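Local coordinates for beta-ketoacyl synthase (Burkholderia phymatum, PDB 4EWG), which probably catalyses the condensation of an acyl group with a malonyl unit on acyl carrier protein, as 3-oxoacyl-ACP synthases of the thiolase-like superfamily do, at residues L49-A54 and Y210-R215; N297-V302 and E326-S331. One frame throughout, in Å; residues are numbered along the deposited sequence.

Contact 1 of 2, residues L49-A54 and Y210-R215; sequences LHTRLA and YATSTR. With IMD (imidazole), chain C.
With chi1 at -167°, Thr51 turns OG1 opposite its own backbone nitrogen and aims it at the backbone of Ser213, while Thr212 holds OG1 between its nitrogen and carbonyl carbon, chi1 48°, facing a bound imidazole. Thr51 OG1 donates to Ser213 O over 2.7 Å, arriving almost head-on to the carbonyl. The same oxygen accepts from Leu53 N, closing an ST turn, so one hydroxyl both fixes the bend at 51-53 and ties it to the second loop. The two threonine side chains cross at about a right angle, Thr51 CB 4.0 Å from Thr212 OG1. From the end of the turn, Leu53 lays CD1 against Ser213 OG at 3.7 Å and beside Arg215 O at 3.6 Å; the serine hydroxyl itself is bonded to Asp231 and Thr222. Both segments lie in the N-terminal ketosynthase domain of the thiolase-like fold, and the loop 210-215 leaves helix 200-207 through a Schellman motif at Tyr210, whose phi is positive. Asp207, from the end of that helix, binds the backbone N of His50 and Thr51 as well as Thr212 OG1, so a single carboxylate connects the two loops. On the exposed side His50 CE1 comes within 4.3 Å of Tyr210 CE2. His50 CB also rests on Thr214 CG2 at 3.9 Å. The imidazole, probably from the crystallisation liquor, lodges among His50, Tyr210, Thr212 and Thr214; its N3 donates to Thr212 OG1 over 2.7 Å, though its exact placement is doubtful. Arg52 folds back on its own loop, where NH1 reaches the carbonyl oxygens of both Leu49 and Thr51; Thr51 O lies in the guanidinium plane but receives the nitrogen from above its own carbonyl plane.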
loop_
_atom_site.group_PDB
_atom_site.type_symbol
_atom_site.label_atom_id
_atom_site.label_comp_id
_atom_site.label_asym_id
_atom_site.label_seq_id
_atom_site.Cartn_x
_atom_site.Cartn_y
_atom_site.Cartn_z
ATOM N N LEU A 49 -14.034 24.839 5.969
ATOM C CA LEU A 49 -14.229 24.299 4.611
ATOM C C LEU A 49 -14.957 25.337 3.779
ATOM O O LEU A 49 -15.961 25.864 4.208
ATOM C CB LEU A 49 -15.049 23.040 4.623
ATOM C CG LEU A 49 -14.326 21.767 5.051
ATOM C CD1 LEU A 49 -15.316 20.619 5.020
ATOM C CD2 LEU A 49 -13.126 21.508 4.160
ATOM N N HIS A 50 -14.431 25.619 2.597
ATOM C CA HIS A 50 -15.053 26.535 1.678
ATOM C C HIS A 50 -16.119 25.857 0.902
ATOM O O HIS A 50 -17.213 26.398 0.732
ATOM C CB HIS A 50 -14.007 27.119 0.750
ATOM C CG HIS A 50 -12.973 27.964 1.475
ATOM N ND1 HIS A 50 -11.657 27.636 1.523
ATOM C CD2 HIS A 50 -13.116 29.094 2.235
ATOM C CE1 HIS A 50 -10.997 28.551 2.252
ATOM N NE2 HIS A 50 -11.887 29.433 2.701
ATOM N N THR A 51 -15.851 24.645 0.428
ATOM C CA THR A 51 -16.876 23.940 -0.346
ATOM C C THR A 51 -18.001 23.432 0.544
ATOM O O THR A 51 -17.778 23.070 1.674
ATOM C CB THR A 51 -16.314 22.778 -1.183
ATOM O OG1 THR A 51 -17.305 22.355 -2.125
ATOM C CG2 THR A 51 -15.919 21.615 -0.333
ATOM N N ARG A 52 -19.207 23.409 -0.017
ATOM C CA ARG A 52 -20.338 22.693 0.551
ATOM C C ARG A 52 -20.899 21.667 -0.453
ATOM O O ARG A 52 -22.097 21.376 -0.449
ATOM C CB ARG A 52 -21.429 23.695 0.969
ATOM C CG ARG A 52 -21.025 24.582 2.139
ATOM C CD ARG A 52 -20.924 23.757 3.406
ATOM N NE ARG A 52 -20.526 24.552 4.559
ATOM C CZ ARG A 52 -19.274 24.796 4.922
ATOM N NH1 ARG A 52 -18.261 24.323 4.222
ATOM N NH2 ARG A 52 -19.040 25.533 5.992
ATOM N N LEU A 53 -20.036 21.128 -1.310
ATOM C CA LEU A 53 -20.475 20.160 -2.340
ATOM C C LEU A 53 -19.847 18.781 -2.146
ATOM O O LEU A 53 -18.690 18.683 -1.748
ATOM C CB LEU A 53 -20.092 20.671 -3.730
ATOM C CG LEU A 53 -20.578 22.074 -4.098
ATOM C CD1 LEU A 53 -19.901 22.565 -5.374
ATOM C CD2 LEU A 53 -22.082 22.026 -4.238
ATOM N N ALA A 54 -20.619 17.732 -2.444
ATOM C CA ALA A 54 -20.117 16.355 -2.481
ATOM C C ALA A 54 -21.029 15.548 -3.369
ATOM O O ALA A 54 -22.136 16.010 -3.702
ATOM C CB ALA A 54 -20.094 15.733 -1.091
ATOM N N TYR A 210 -7.233 24.580 -2.235
ATOM C CA TYR A 210 -8.120 25.346 -3.132
ATOM C C TYR A 210 -8.437 24.606 -4.437
ATOM O O TYR A 210 -8.572 25.228 -5.466
ATOM C CB TYR A 210 -7.540 26.726 -3.459
ATOM C CG TYR A 210 -7.202 27.492 -2.225
ATOM C CD1 TYR A 210 -5.983 27.280 -1.585
ATOM C CD2 TYR A 210 -8.110 28.426 -1.667
ATOM C CE1 TYR A 210 -5.664 27.941 -0.427
ATOM C CE2 TYR A 210 -7.785 29.125 -0.513
ATOM C CZ TYR A 210 -6.549 28.865 0.109
ATOM O OH TYR A 210 -6.178 29.488 1.266
ATOM N N ALA A 211 -8.538 23.281 -4.384
ATOM C CA ALA A 211 -8.799 22.470 -5.580
ATOM C C ALA A 211 -10.265 22.099 -5.671
ATOM O O ALA A 211 -10.720 21.594 -6.713
ATOM C CB ALA A 211 -7.944 21.206 -5.559
ATOM N N THR A 212 -11.023 22.386 -4.611
ATOM C CA THR A 212 -12.443 22.075 -4.607
ATOM C C THR A 212 -13.265 23.187 -5.275
ATOM O O THR A 212 -12.992 24.365 -5.090
ATOM C CB THR A 212 -12.971 21.911 -3.180
ATOM O OG1 THR A 212 -12.526 23.007 -2.383
ATOM C CG2 THR A 212 -12.504 20.622 -2.567
ATOM N N SER A 213 -14.293 22.800 -6.014
ATOM C CA SER A 213 -15.330 23.727 -6.471
ATOM C C SER A 213 -16.088 24.335 -5.285
ATOM O O SER A 213 -16.402 23.618 -4.322
ATOM C CB SER A 213 -16.331 22.991 -7.351
ATOM O OG SER A 213 -17.388 23.853 -7.766
ATOM N N THR A 214 -16.392 25.634 -5.367
ATOM C CA THR A 214 -17.120 26.323 -4.343
ATOM C C THR A 214 -18.440 26.920 -4.882
ATOM O O THR A 214 -19.001 27.836 -4.278
ATOM C CB THR A 214 -16.271 27.442 -3.733
ATOM O OG1 THR A 214 -15.879 28.303 -4.767
ATOM C CG2 THR A 214 -15.014 26.896 -3.043
ATOM N N ARG A 215 -18.955 26.388 -5.983
ATOM C CA ARG A 215 -20.260 26.819 -6.461
ATOM C C ARG A 215 -21.340 26.179 -5.615
ATOM O O ARG A 215 -22.071 25.313 -6.065
ATOM C CB ARG A 215 -20.418 26.510 -7.937
ATOM C CG ARG A 215 -19.596 27.474 -8.762
ATOM C CD ARG A 215 -19.603 27.113 -10.228
ATOM N NE ARG A 215 -20.885 27.449 -10.871
ATOM C CZ ARG A 215 -21.121 27.356 -12.181
ATOM N NH1 ARG A 215 -20.175 26.924 -13.008
ATOM N NH2 ARG A 215 -22.309 27.695 -12.660
HETATM N N1 IMD C . -11.423 27.536 -3.358
HETATM C C2 IMD C . -11.517 26.203 -3.632
HETATM N N3 IMD C . -11.449 25.520 -2.472
HETATM C C4 IMD C . -11.315 26.428 -1.447
HETATM C C5 IMD C . -11.310 27.707 -2.010
#

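Contact 2 of 2, residues N297-V302 and E326-S331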
loop_
_atom_site.group_PDB
_atom_site.type_symbol
_atom_site.label_atom_id
_atom_site.label_comp_id
_atom_site.label_asym_id
_atom_site.label_seq_id
_atom_site.Cartn_x
_atom_site.Cartn_y
_atom_site.Cartn_z
ATOM N N ASN A 297 -2.166 4.569 -32.200
ATOM C CA ASN A 297 -3.270 4.461 -33.152
ATOM C C ASN A 297 -4.330 3.444 -32.780
ATOM O O ASN A 297 -5.481 3.602 -33.168
ATOM C CB ASN A 297 -2.731 4.061 -34.541
ATOM C CG ASN A 297 -1.704 5.009 -35.052
ATOM O OD1 ASN A 297 -1.554 6.129 -34.529
ATOM N ND2 ASN A 297 -0.970 4.585 -36.086
ATOM N N ALA A 298 -3.938 2.410 -32.045
ATOM C CA ALA A 298 -4.863 1.338 -31.677
ATOM C C ALA A 298 -5.944 1.774 -30.691
ATOM O O ALA A 298 -6.965 1.122 -30.579
ATOM C CB ALA A 298 -4.116 0.154 -31.110
ATOM N N ILE A 299 -5.731 2.870 -29.974
ATOM C CA ILE A 299 -6.647 3.246 -28.878
ATOM C C ILE A 299 -7.807 4.053 -29.434
ATOM O O ILE A 299 -7.609 5.136 -29.993
ATOM C CB ILE A 299 -5.887 4.051 -27.781
ATOM C CG1 ILE A 299 -4.670 3.246 -27.298
ATOM C CG2 ILE A 299 -6.789 4.393 -26.585
ATOM C CD1 ILE A 299 -5.069 1.888 -26.709
ATOM N N ALA A 300 -9.026 3.531 -29.283
ATOM C CA ALA A 300 -10.220 4.204 -29.803
ATOM C C ALA A 300 -10.804 5.254 -28.825
ATOM O O ALA A 300 -11.555 6.140 -29.240
ATOM C CB ALA A 300 -11.266 3.202 -30.180
ATOM N N TYR A 301 -10.466 5.166 -27.544
ATOM C CA TYR A 301 -11.054 6.063 -26.525
ATOM C C TYR A 301 -10.188 6.112 -25.286
ATOM O O TYR A 301 -9.574 5.129 -24.893
ATOM C CB TYR A 301 -12.488 5.617 -26.163
ATOM C CG TYR A 301 -13.088 6.252 -24.915
ATOM C CD1 TYR A 301 -13.757 7.455 -24.983
ATOM C CD2 TYR A 301 -13.005 5.621 -23.664
ATOM C CE1 TYR A 301 -14.309 8.047 -23.843
ATOM C CE2 TYR A 301 -13.549 6.203 -22.522
ATOM C CZ TYR A 301 -14.205 7.418 -22.618
ATOM O OH TYR A 301 -14.785 8.011 -21.498
ATOM N N VAL A 302 -10.138 7.286 -24.685
ATOM C CA VAL A 302 -9.519 7.473 -23.413
ATOM C C VAL A 302 -10.573 7.869 -22.399
ATOM O O VAL A 302 -11.297 8.841 -22.609
ATOM C CB VAL A 302 -8.452 8.567 -23.511
ATOM C CG1 VAL A 302 -7.905 8.923 -22.131
ATOM C CG2 VAL A 302 -7.367 8.124 -24.462
ATOM N N GLU A 326 -4.834 15.203 -31.772
ATOM C CA GLU A 326 -6.143 15.851 -31.489
ATOM C C GLU A 326 -7.346 14.957 -31.680
ATOM O O GLU A 326 -8.417 15.303 -31.234
ATOM C CB GLU A 326 -6.347 17.109 -32.358
ATOM N N ARG A 327 -7.181 13.821 -32.340
ATOM C CA ARG A 327 -8.331 13.016 -32.756
ATOM C C ARG A 327 -8.952 12.196 -31.638
ATOM O O ARG A 327 -10.019 11.618 -31.815
ATOM C CB ARG A 327 -7.960 12.094 -33.957
ATOM C CG ARG A 327 -6.840 11.056 -33.714
ATOM C CD ARG A 327 -7.377 9.657 -33.402
ATOM N NE ARG A 327 -6.357 8.777 -32.816
ATOM C CZ ARG A 327 -6.610 7.706 -32.063
ATOM N NH1 ARG A 327 -7.857 7.349 -31.777
ATOM N NH2 ARG A 327 -5.598 6.993 -31.579
ATOM N N MET A 328 -8.292 12.121 -30.497
ATOM C CA MET A 328 -8.685 11.125 -29.483
ATOM C C MET A 328 -9.980 11.499 -28.781
ATOM O O MET A 328 -10.069 12.567 -28.147
ATOM C CB MET A 328 -7.570 10.929 -28.455
ATOM C CG MET A 328 -7.934 9.997 -27.296
ATOM S SD MET A 328 -8.379 8.336 -27.846
ATOM C CE MET A 328 -6.802 7.625 -28.269
ATOM N N PRO A 329 -10.991 10.630 -28.879
ATOM C CA PRO A 329 -12.188 10.829 -28.055
ATOM C C PRO A 329 -11.868 10.605 -26.585
ATOM O O PRO A 329 -11.138 9.650 -26.237
ATOM C CB PRO A 329 -13.165 9.769 -28.571
ATOM C CG PRO A 329 -12.658 9.415 -29.939
ATOM C CD PRO A 329 -11.165 9.501 -29.817
ATOM N N ILE A 330 -12.406 11.468 -25.736
ATOM C CA ILE A 330 -12.097 11.446 -24.321
ATOM C C ILE A 330 -13.284 12.000 -23.564
ATOM O O ILE A 330 -14.000 12.862 -24.070
ATOM C CB ILE A 330 -10.798 12.281 -24.038
ATOM C CG1 ILE A 330 -10.360 12.200 -22.580
ATOM C CG2 ILE A 330 -10.986 13.739 -24.423
ATOM C CD1 ILE A 330 -8.906 12.613 -22.351
ATOM N N SER A 331 -13.532 11.463 -22.373
ATOM C CA SER A 331 -14.505 12.057 -21.439
ATOM C C SER A 331 -14.217 11.619 -20.001
ATOM O O SER A 331 -13.428 10.705 -19.760
ATOM C CB SER A 331 -15.951 11.721 -21.829
ATOM O OG SER A 331 -16.225 10.356 -21.669
#
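Strands 299-302 and 329-331 run parallel, their short axes 4.9 Å apart at 23°, and Val302 N donates to Pro329 O over 3.0 Å while the return bond from Ser331 N to Val302 O is long and weak. Helix 310-324 links the strands in a beta-alpha-beta unit near one edge of the large mixed sheet, where strand 378-379 continues beyond 329-331. Val302 and Ile330 form the bridge and run alongside each other, Val302 CG1 3.8 Å from Ile330 CD1. Met328 crosses Val302 at about a right angle, and Met328 CG presses unusually close to Val302 CG2, at 3.4 Å. The methionine chain doubles back at chi2, 59°, and again at the next torsion, which brings Met328 CE over to Ile299 CG2 at 3.6 Å. Phe324 of the connecting helix packs on Ile299 and Val302. At the exposed start of the pair, Arg327 grips Ile299 O end-on with NH1 and NH2, the oxygen lying in the guanidinium plane, which fixes the rotation of that group. Pro329 sets its ring carbons CG and CD against Ala300 O. At the far end, Tyr301 swings its ring past Pro329 O, CG opposite the backbone N at chi1 167°. There Tyr301 OH donates to Ser331 OG over 2.8 Å, in the plane of the ring, and Ser331 OG is also bonded to Ala362 O.

Overall arrangement
Contact 1 closes before contact 2 opens along the chain, and the two fall in the N-terminal and C-terminal sequence families of a single ketosynthase. Their centres are 31 Å apart and their nearest atoms about 17 Å, so they do not touch. Contact 1 is a partly buried meeting of a loop and strand end, from the small two-stranded antiparallel sheet of 38-39 and 53-54, with a second loop that leads into strand 238-246 of the N-terminal half's sheet. Contact 2 builds the outer part of the C-terminal half's sheet, so the two belong to different halves of the thiolase-like fold. The contact centres lie about 21 and 20 Å from the centre of the chain, away from the calcium-binding His249.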